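Side-chain contacts in putative histidinol-phosphate aminotransferase (Erwinia carotovora atroseptica, PDB 3LY1), which binds pyridoxal 5'-phosphate and probably acts as a transaminase, possibly on histidinol phosphate: residues L276-A279 against L280-K284; Q336-Q339 against W340-D343; A49-E52 against I53-G57; K304-Q307 against T308-D312. One frame throughout, in Å; residues are numbered along the deposited sequence. Where two conformers were deposited one is given.

Contact 1: residues L276-A279 against L280-K284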
loop_
_atom_site.group_PDB
_atom_site.type_symbol
_atom_site.label_atom_id
_atom_site.label_comp_id
_atom_site.label_asym_id
_atom_site.label_seq_id
_atom_site.Cartn_x
_atom_site.Cartn_y
_atom_site.Cartn_z
ATOM N N LEU A 276 18.194 29.073 6.868
ATOM C CA LEU A 276 18.601 28.314 8.040
ATOM C C LEU A 276 20.123 28.339 8.260
ATOM O O LEU A 276 20.573 28.525 9.413
ATOM C CB LEU A 276 18.057 26.893 7.971
ATOM C CG LEU A 276 18.436 25.994 9.157
ATOM C CD1 LEU A 276 17.967 26.545 10.512
ATOM C CD2 LEU A 276 17.825 24.635 8.878
ATOM N N LEU A 277 20.894 28.161 7.178
ATOM C CA LEU A 277 22.369 28.128 7.247
ATOM C C LEU A 277 22.928 29.475 7.742
ATOM O O LEU A 277 23.850 29.481 8.563
ATOM C CB LEU A 277 23.011 27.719 5.906
ATOM C CG LEU A 277 22.685 26.309 5.347
ATOM C CD1 LEU A 277 23.631 25.896 4.195
ATOM C CD2 LEU A 277 22.692 25.238 6.462
ATOM N N LYS A 278 22.332 30.579 7.294
ATOM C CA LYS A 278 22.706 31.923 7.757
ATOM C C LYS A 278 22.561 32.009 9.276
ATOM O O LYS A 278 23.455 32.487 9.957
ATOM C CB LYS A 278 21.840 33.004 7.076
ATOM C CG LYS A 278 22.338 34.452 7.263
ATOM C CD LYS A 278 21.409 35.490 6.606
ATOM C CE LYS A 278 21.545 36.896 7.216
ATOM N NZ LYS A 278 22.940 37.404 7.156
ATOM N N ALA A 279 21.426 31.535 9.813
ATOM C CA ALA A 279 21.210 31.507 11.281
ATOM C C ALA A 279 22.237 30.632 12.029
ATOM O O ALA A 279 22.754 31.045 13.074
ATOM C CB ALA A 279 19.759 31.093 11.641
ATOM N N LEU A 280 22.549 29.447 11.496
ATOM C CA LEU A 280 23.521 28.534 12.117
ATOM C C LEU A 280 24.955 29.133 12.177
ATOM O O LEU A 280 25.660 29.029 13.203
ATOM C CB LEU A 280 23.513 27.159 11.422
ATOM C CG LEU A 280 22.210 26.362 11.578
ATOM C CD1 LEU A 280 22.203 25.148 10.637
ATOM C CD2 LEU A 280 22.000 25.895 13.055
ATOM N N GLU A 281 25.368 29.729 11.064
ATOM C CA GLU A 281 26.603 30.505 10.979
ATOM C C GLU A 281 26.681 31.664 11.979
ATOM O O GLU A 281 27.704 31.849 12.612
ATOM C CB GLU A 281 26.806 30.998 9.545
ATOM C CG GLU A 281 27.311 29.861 8.702
ATOM C CD GLU A 281 27.335 30.163 7.253
ATOM O OE1 GLU A 281 27.136 31.353 6.889
ATOM O OE2 GLU A 281 27.548 29.203 6.472
ATOM N N ASP A 282 25.594 32.406 12.152
ATOM C CA ASP A 282 25.565 33.488 13.141
ATOM C C ASP A 282 25.726 32.912 14.560
ATOM O O ASP A 282 26.363 33.503 15.403
ATOM C CB ASP A 282 24.250 34.235 13.062
ATOM C CG ASP A 282 24.112 35.088 11.775
ATOM O OD1 ASP A 282 25.110 35.307 11.038
ATOM O OD2 ASP A 282 22.978 35.530 11.505
ATOM N N LEU A 283 25.115 31.763 14.807
ATOM C CA LEU A 283 25.135 31.119 16.122
ATOM C C LEU A 283 26.381 30.267 16.359
ATOM O O LEU A 283 26.605 29.740 17.480
ATOM C CB LEU A 283 23.879 30.249 16.264
ATOM C CG LEU A 283 22.558 31.016 16.307
ATOM C CD1 LEU A 283 21.405 30.006 16.209
ATOM C CD2 LEU A 283 22.530 31.845 17.592
ATOM N N LYS A 284 27.174 30.125 15.303
ATOM C CA LYS A 284 28.358 29.253 15.292
ATOM C C LYS A 284 28.027 27.819 15.687
ATOM O O LYS A 284 28.750 27.190 16.475
ATOM C CB LYS A 284 29.467 29.830 16.193
ATOM C CG LYS A 284 29.948 31.185 15.746
ATOM C CD LYS A 284 31.096 31.696 16.615
ATOM C CE LYS A 284 31.556 33.123 16.198
ATOM N NZ LYS A 284 32.581 33.724 17.150
HETATM O O HOH W 1 22.194 37.685 10.398
#

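Contact 2: residues Q336-Q339 against W340-D343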
loop_
_atom_site.group_PDB
_atom_site.type_symbol
_atom_site.label_atom_id
_atom_site.label_comp_id
_atom_site.label_asym_id
_atom_site.label_seq_id
_atom_site.Cartn_x
_atom_site.Cartn_y
_atom_site.Cartn_z
ATOM N N GLN A 336 9.317 31.716 4.239
ATOM C CA GLN A 336 8.745 32.530 5.313
ATOM C C GLN A 336 8.733 31.751 6.618
ATOM O O GLN A 336 9.014 32.325 7.682
ATOM C CB GLN A 336 7.347 33.026 4.982
ATOM C CG GLN A 336 7.327 34.201 4.016
ATOM C CD GLN A 336 5.933 34.482 3.525
ATOM O OE1 GLN A 336 5.394 33.740 2.701
ATOM N NE2 GLN A 336 5.329 35.540 4.038
ATOM N N GLU A 337 8.473 30.440 6.570
ATOM C CA GLU A 337 8.533 29.661 7.803
ATOM C C GLU A 337 9.967 29.641 8.366
ATOM O O GLU A 337 10.167 29.678 9.593
ATOM C CB GLU A 337 8.006 28.238 7.601
ATOM C CG GLU A 337 6.488 28.112 7.422
ATOM C CD GLU A 337 6.053 26.686 7.046
ATOM O OE1 GLU A 337 6.874 25.908 6.480
ATOM O OE2 GLU A 337 4.880 26.347 7.319
HETATM N N MSE A 338 10.963 29.523 7.492
HETATM C CA MSE A 338 12.343 29.353 7.941
HETATM C C MSE A 338 12.925 30.665 8.457
HETATM O O MSE A 338 13.740 30.650 9.374
HETATM C CB MSE A 338 13.236 28.744 6.847
HETATM C CG MSE A 338 12.910 27.298 6.552
HETATM SE SE MSE A 338 12.305 26.286 8.114
HETATM C CE MSE A 338 13.955 26.229 9.178
ATOM N N GLN A 339 12.503 31.793 7.876
ATOM C CA GLN A 339 12.826 33.111 8.450
ATOM C C GLN A 339 12.288 33.269 9.888
ATOM O O GLN A 339 12.974 33.759 10.784
ATOM C CB GLN A 339 12.315 34.261 7.582
ATOM C CG GLN A 339 12.763 35.606 8.127
ATOM C CD GLN A 339 14.280 35.766 8.073
ATOM O OE1 GLN A 339 14.901 35.450 7.058
ATOM N NE2 GLN A 339 14.882 36.238 9.172
ATOM N N TRP A 340 11.059 32.851 10.112
ATOM C CA TRP A 340 10.483 32.932 11.435
ATOM C C TRP A 340 11.216 31.977 12.402
ATOM O O TRP A 340 11.522 32.337 13.579
ATOM C CB TRP A 340 9.000 32.590 11.358
ATOM C CG TRP A 340 8.265 33.001 12.538
ATOM C CD1 TRP A 340 7.647 34.213 12.750
ATOM C CD2 TRP A 340 8.068 32.235 13.712
ATOM N NE1 TRP A 340 7.068 34.221 13.991
ATOM C CE2 TRP A 340 7.314 33.019 14.600
ATOM C CE3 TRP A 340 8.453 30.956 14.101
ATOM C CZ2 TRP A 340 6.941 32.563 15.873
ATOM C CZ3 TRP A 340 8.076 30.494 15.372
ATOM C CH2 TRP A 340 7.325 31.303 16.238
ATOM N N VAL A 341 11.532 30.781 11.897
ATOM C CA VAL A 341 12.243 29.814 12.728
ATOM C C VAL A 341 13.651 30.329 13.068
ATOM O O VAL A 341 14.068 30.256 14.244
ATOM C CB VAL A 341 12.315 28.383 12.112
ATOM C CG1 VAL A 341 13.240 27.472 12.940
ATOM C CG2 VAL A 341 10.913 27.765 12.072
ATOM N N ALA A 342 14.372 30.786 12.045
ATOM C CA ALA A 342 15.702 31.357 12.188
ATOM C C ALA A 342 15.708 32.492 13.213
ATOM O O ALA A 342 16.557 32.539 14.093
ATOM C CB ALA A 342 16.228 31.875 10.841
ATOM N N ASP A 343 14.749 33.409 13.124
ATOM C CA ASP A 343 14.717 34.451 14.115
ATOM C C ASP A 343 14.349 33.940 15.518
ATOM O O ASP A 343 14.845 34.486 16.490
ATOM C CB ASP A 343 13.830 35.572 13.667
ATOM C CG ASP A 343 14.410 36.304 12.482
ATOM O OD1 ASP A 343 15.661 36.404 12.415
ATOM O OD2 ASP A 343 13.620 36.750 11.636
#

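Contact 3: residues A49-E52 against I53-G57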
loop_
_atom_site.group_PDB
_atom_site.type_symbol
_atom_site.label_atom_id
_atom_site.label_comp_id
_atom_site.label_asym_id
_atom_site.label_seq_id
_atom_site.Cartn_x
_atom_site.Cartn_y
_atom_site.Cartn_z
ATOM N N ALA A 49 -7.732 1.454 -10.444
ATOM C CA ALA A 49 -6.996 2.224 -11.439
ATOM C C ALA A 49 -6.100 1.334 -12.300
ATOM O O ALA A 49 -4.932 1.683 -12.535
ATOM C CB ALA A 49 -6.145 3.326 -10.753
ATOM N N LYS A 50 -6.654 0.252 -12.841
ATOM C CA LYS A 50 -5.862 -0.761 -13.556
ATOM C C LYS A 50 -5.086 -0.260 -14.777
ATOM O O LYS A 50 -3.852 -0.370 -14.810
ATOM C CB LYS A 50 -6.753 -1.944 -13.937
ATOM C CG LYS A 50 -7.073 -2.805 -12.710
ATOM C CD LYS A 50 -8.145 -3.845 -13.007
ATOM C CE LYS A 50 -8.465 -4.784 -11.816
ATOM N NZ LYS A 50 -7.451 -5.835 -11.664
ATOM N N ASN A 51 -5.774 0.318 -15.760
ATOM C CA ASN A 51 -5.060 0.818 -16.926
ATOM C C ASN A 51 -4.128 2.008 -16.647
ATOM O O ASN A 51 -3.062 2.142 -17.261
ATOM C CB ASN A 51 -6.026 1.210 -18.032
ATOM C CG ASN A 51 -5.308 1.476 -19.323
ATOM O OD1 ASN A 51 -4.730 0.560 -19.926
ATOM N ND2 ASN A 51 -5.275 2.729 -19.725
ATOM N N GLU A 52 -4.531 2.850 -15.703
ATOM C CA GLU A 52 -3.767 4.038 -15.331
ATOM C C GLU A 52 -2.444 3.630 -14.687
ATOM O O GLU A 52 -1.425 4.285 -14.900
ATOM C CB GLU A 52 -4.599 4.922 -14.381
ATOM C CG GLU A 52 -5.853 5.596 -15.036
ATOM C CD GLU A 52 -7.094 4.677 -15.200
ATOM O OE1 GLU A 52 -7.143 3.565 -14.654
ATOM O OE2 GLU A 52 -8.053 5.091 -15.900
ATOM N N ILE A 53 -2.483 2.559 -13.892
ATOM C CA ILE A 53 -1.273 1.977 -13.275
ATOM C C ILE A 53 -0.316 1.439 -14.339
ATOM O O ILE A 53 0.899 1.609 -14.236
ATOM C CB ILE A 53 -1.645 0.933 -12.258
ATOM C CG1 ILE A 53 -2.159 1.648 -10.992
ATOM C CG2 ILE A 53 -0.453 -0.059 -11.946
ATOM C CD1 ILE A 53 -2.927 0.733 -9.990
ATOM N N LEU A 54 -0.862 0.792 -15.361
ATOM C CA LEU A 54 -0.052 0.368 -16.509
ATOM C C LEU A 54 0.608 1.577 -17.174
ATOM O O LEU A 54 1.808 1.559 -17.440
ATOM C CB LEU A 54 -0.878 -0.485 -17.509
ATOM C CG LEU A 54 -1.338 -1.879 -17.043
ATOM C CD1 LEU A 54 -2.203 -2.557 -18.115
ATOM C CD2 LEU A 54 -0.168 -2.787 -16.731
HETATM N N MSE A 55 -0.148 2.648 -17.413
HETATM C CA MSE A 55 0.411 3.834 -18.028
HETATM C C MSE A 55 1.529 4.495 -17.196
HETATM O O MSE A 55 2.553 4.947 -17.753
HETATM C CB MSE A 55 -0.699 4.860 -18.304
HETATM C CG MSE A 55 -1.825 4.348 -19.193
HETATM SE SE MSE A 55 -1.303 3.910 -21.016
HETATM C CE MSE A 55 -1.368 1.957 -20.953
ATOM N N LEU A 56 1.328 4.607 -15.896
ATOM C CA LEU A 56 2.354 5.172 -14.986
ATOM C C LEU A 56 3.627 4.318 -15.004
ATOM O O LEU A 56 4.725 4.846 -15.064
ATOM C CB LEU A 56 1.823 5.294 -13.549
ATOM C CG LEU A 56 2.738 5.927 -12.492
ATOM C CD1 LEU A 56 3.248 7.306 -12.957
ATOM C CD2 LEU A 56 2.027 6.004 -11.150
ATOM N N GLY A 57 3.460 3.005 -14.984
ATOM C CA GLY A 57 4.605 2.060 -15.079
ATOM C C GLY A 57 5.408 2.284 -16.363
ATOM O O GLY A 57 6.634 2.354 -16.328
#

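Contact 4: residues K304-Q307 against T308-D312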
loop_
_atom_site.group_PDB
_atom_site.type_symbol
_atom_site.label_atom_id
_atom_site.label_comp_id
_atom_site.label_asym_id
_atom_site.label_seq_id
_atom_site.Cartn_x
_atom_site.Cartn_y
_atom_site.Cartn_z
ATOM N N LYS A 304 16.676 17.184 23.844
ATOM C CA LYS A 304 15.304 17.074 24.360
ATOM C C LYS A 304 14.767 18.401 24.850
ATOM O O LYS A 304 13.593 18.709 24.655
ATOM C CB LYS A 304 15.234 16.029 25.488
ATOM C CG LYS A 304 13.831 15.828 26.094
ATOM C CD LYS A 304 12.930 15.077 25.105
ATOM C CE LYS A 304 11.549 14.711 25.686
ATOM N NZ LYS A 304 10.836 13.814 24.694
ATOM N N ASP A 305 15.628 19.191 25.490
ATOM C CA ASP A 305 15.230 20.556 25.907
ATOM C C ASP A 305 14.906 21.415 24.669
ATOM O O ASP A 305 13.911 22.132 24.627
ATOM C CB ASP A 305 16.332 21.251 26.715
ATOM C CG ASP A 305 16.645 20.544 28.025
ATOM O OD1 ASP A 305 15.970 19.542 28.346
ATOM O OD2 ASP A 305 17.583 20.996 28.712
ATOM N N TYR A 306 15.767 21.334 23.669
ATOM C CA TYR A 306 15.581 22.116 22.466
ATOM C C TYR A 306 14.289 21.714 21.728
ATOM O O TYR A 306 13.519 22.577 21.265
ATOM C CB TYR A 306 16.803 21.967 21.576
ATOM C CG TYR A 306 16.754 22.835 20.338
ATOM C CD1 TYR A 306 16.635 24.220 20.442
ATOM C CD2 TYR A 306 16.789 22.279 19.061
ATOM C CE1 TYR A 306 16.582 25.019 19.325
ATOM C CE2 TYR A 306 16.736 23.103 17.907
ATOM C CZ TYR A 306 16.633 24.478 18.061
ATOM O OH TYR A 306 16.558 25.340 16.967
ATOM N N GLN A 307 14.029 20.408 21.657
ATOM C CA GLN A 307 12.804 19.917 21.016
ATOM C C GLN A 307 11.576 20.450 21.769
ATOM O O GLN A 307 10.575 20.831 21.144
ATOM C CB GLN A 307 12.749 18.378 20.977
ATOM C CG GLN A 307 13.739 17.695 20.018
ATOM C CD GLN A 307 13.814 16.233 20.251
ATOM O OE1 GLN A 307 13.723 15.804 21.398
ATOM N NE2 GLN A 307 13.980 15.431 19.174
ATOM N N THR A 308 11.660 20.475 23.104
ATOM C CA THR A 308 10.528 20.883 23.945
ATOM C C THR A 308 10.305 22.378 23.839
ATOM O O THR A 308 9.157 22.823 23.751
ATOM C CB THR A 308 10.702 20.480 25.446
ATOM O OG1 THR A 308 10.717 19.053 25.553
ATOM C CG2 THR A 308 9.535 21.018 26.301
ATOM N N HIS A 309 11.387 23.165 23.840
ATOM C CA HIS A 309 11.243 24.619 23.721
ATOM C C HIS A 309 10.696 25.049 22.354
ATOM O O HIS A 309 9.841 25.930 22.252
ATOM C CB HIS A 309 12.542 25.350 24.069
ATOM C CG HIS A 309 12.936 25.226 25.516
ATOM N ND1 HIS A 309 14.197 24.843 25.920
ATOM C CD2 HIS A 309 12.222 25.411 26.653
ATOM C CE1 HIS A 309 14.243 24.790 27.242
ATOM N NE2 HIS A 309 13.057 25.130 27.712
HETATM N N MSE A 310 11.164 24.393 21.303
HETATM C CA MSE A 310 10.641 24.648 19.965
HETATM C C MSE A 310 9.159 24.207 19.851
HETATM O O MSE A 310 8.349 24.950 19.302
HETATM C CB MSE A 310 11.535 23.984 18.905
HETATM C CG MSE A 310 12.783 24.843 18.530
HETATM SE SE MSE A 310 12.198 26.427 17.530
HETATM C CE MSE A 310 13.869 27.423 17.455
ATOM N N ALA A 311 8.792 23.034 20.392
ATOM C CA ALA A 311 7.368 22.610 20.386
ATOM C C ALA A 311 6.500 23.664 21.063
ATOM O O ALA A 311 5.410 23.978 20.570
ATOM C CB ALA A 311 7.147 21.247 21.065
ATOM N N ASP A 312 6.993 24.204 22.179
ATOM C CA ASP A 312 6.247 25.199 22.965
ATOM C C ASP A 312 6.107 26.521 22.216
ATOM O O ASP A 312 5.159 27.253 22.466
ATOM C CB ASP A 312 6.900 25.453 24.339
ATOM C CG ASP A 312 6.787 24.251 25.298
ATOM O OD1 ASP A 312 5.961 23.324 25.050
ATOM O OD2 ASP A 312 7.554 24.235 26.301
#

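Contact 1: residues L276-A279 against L280-K284
Asp282 OD2 accepts from a water at 2.5 Å, and in the conformer given the same water takes a weak bond of 3.3 Å from Lys278 NZ, one turn back. The contact forms the last two turns of the long helix 259-283, which ends in a Schellman motif, in the C-terminal part of a fold type I aminotransferase chain. The water link between Lys278 and Asp282 is a weak one. Their charged atoms, Lys278 NZ and Asp282 OD2, stay 4.7 Å apart, so the pair is not a direct salt bridge. Asp282 OD2 also forms a salt bridge with Arg346 of helix 335-350. The carboxylate stands close to its own helix because Asp282 CG lies beside the backbone N (chi1 -71°).

The apolar side is made by leucines. Leu276 CG meets Leu280 CD1 at 4.1 Å, and the two side chains cross at a slant. Leu277 CD2 reaches the same methyl, Leu280 CD1, at 4.2 Å. Leu280 CD1 therefore touches both leucines of the preceding turn. Leu276, Leu277 and Leu280 all pack on Val295 of strand 294-298, while Ala279 lies against Ala342 and Arg346 of helix 335-350.

Regular helical bonds tie the two segments. The straightest is Glu281 N to Leu277 O, 2.9 Å with an N-H...O angle of 175°. Glu281 turns its polar end to Tyr287, where OE2 is hydrogen-bonded to the phenol OH. At the Schellman end Lys284 has positive phi. Its N gives a weak 3.2 Å bond back to Glu281 O.

Contact 2: residues Q336-Q339 against W340-D343
Helix 335-350 lies near the C-terminus and packs along helix 259-283. This contact covers its first two turns, and a glutamine-aspartate pair spans it from i to i+4. Gln339 NE2 donates to Asp343 OD2 at 2.8 Å, with an N-H...O angle of 168°. The acceptor lies almost in the amide plane of Gln339. Seen from the other group, the amide nitrogen comes from above the carboxylate plane, and the two planes are 51° apart. Gln339 gets there by a bend: CG is anti to the backbone N, and chi2 of 65° then swings the amide along the helix toward Asp343. The other carboxylate oxygen, Asp343 OD1, makes a salt bridge with Arg346, so both oxygens have a partner.

Selenomethionine Met338 and Val341 lie side by side and point the same way. In the conformer given, Met338 is bent at chi2 and chi3, and its CE comes to 4.0 Å from Val341 CB. Val341 CG2 sits 3.2 Å from Glu337 O. Ala342 faces helix 259-283, where it touches Ile275.

Trp340 reaches away from the first segment, toward Phe10, whose ring it meets, and toward Ile19 and Val315. Glu337 OE1 turns back to accept from Thr334 N, just before the helix. Among the backbone bonds between the segments the shortest is Ala342 N to Met338 O, 2.7 Å.

Contact 3: residues A49-E52 against I53-G57
Backbone hydrogen bonds carry the first turns of helix 50-63, with Ala49 at the N-cap position. The helix follows directly on Tyr48, a residue that binds pyridoxal 5'-phosphate. Ile53 N donates to Ala49 O at 2.9 Å. Leu56 N donates to Glu52 O, also at 2.9 Å. The bond from Leu54 N to Lys50 O is longer, 3.3 Å.

Apolar contact is slight between the segments. Ile53 CG1 lies beside the backbone N (chi1 -75°), which sends CD1 back to Ala49 CB at 4.2 Å. Along the way, Ile53 CG1 passes 3.2 Å from Ala49 O.

A mixed polar and apolar contact occupies the exposed side. In the conformer given, selenomethionine Met55 passes across the amide of Asn51: its CE is 3.8 Å from Asn51 OD1, and its CG is 3.8 Å from Asn51 ND2.

Lys50 supplies the charged contacts. Its NZ is hydrogen-bonded to a bound citrate, probably from the crystallisation liquor, and it faces the second subunit through a cation-pi contact with Phe23 of that subunit.

Across the buried side, Ala49 and Glu52 pack on Phe246 of helix 246-255, Ile53 touches Val249 of that helix, and Ile53 and Leu56 both rest on Leu73 of strand 71-74.

Contact 4: residues K304-Q307 against T308-D312
Tyr306 and selenomethionine Met310 meet through two different first torsions. Tyr306 CG is anti to its backbone N (chi1 -175°), while Met310 CG is anti to the carbonyl carbon (chi1 -83°). The side chains then lie side by side and point the same way, an i to i+4 pair on helix 303-312. Met310 CG stands over one face of the phenol ring, 4.1 Å from the centroid and 23° off the normal, a CH-pi contact placed toward the rim. At the far end, Met310 CE comes to 3.4 Å from Tyr306 OH. Both side chains also touch Met345, so this face of the helix is packed on helix 335-350.

Lys304 O is gripped twice by one residue. Thr308 N donates to it at 3.0 Å, and Thr308 OG1 also donates at 3.0 Å. The two donors approach from opposite faces of the carbonyl plane. The threonine hydroxyl is thereby tied back to its own helix.

His309 folds back beside Asp305, and its ring stacks on Trp353 close to the C-terminus. Its CE1 is 4.1 Å from Asp305 CB. Gln307 NE2 donates to Gly318 O. The backbone bond from His309 N to Asp305 O is short, at 2.8 Å.

How the contacts relate
Contacts 1, 2 and 4 form one cluster on the same side of the chain's centre. Contact 2 touches both of the others: Ala279 CB of contact 1 is 3.7 Å from Ala342 CB, and Met310 CE of contact 4 is 4.3 Å from Val341 O. Contacts 1 and 4 do not touch, their nearest atoms being about 7 Å apart. All three lie away from the cofactor site. Contact 3 is remote, its centre about 46 Å from that of contact 1. Its Lys50 side chain is about 8 Å from a pyridoxal phosphate and about 4 Å from that of Tyr48, which binds a cofactor not bound to this chain, consistent with a site shared across the dimer.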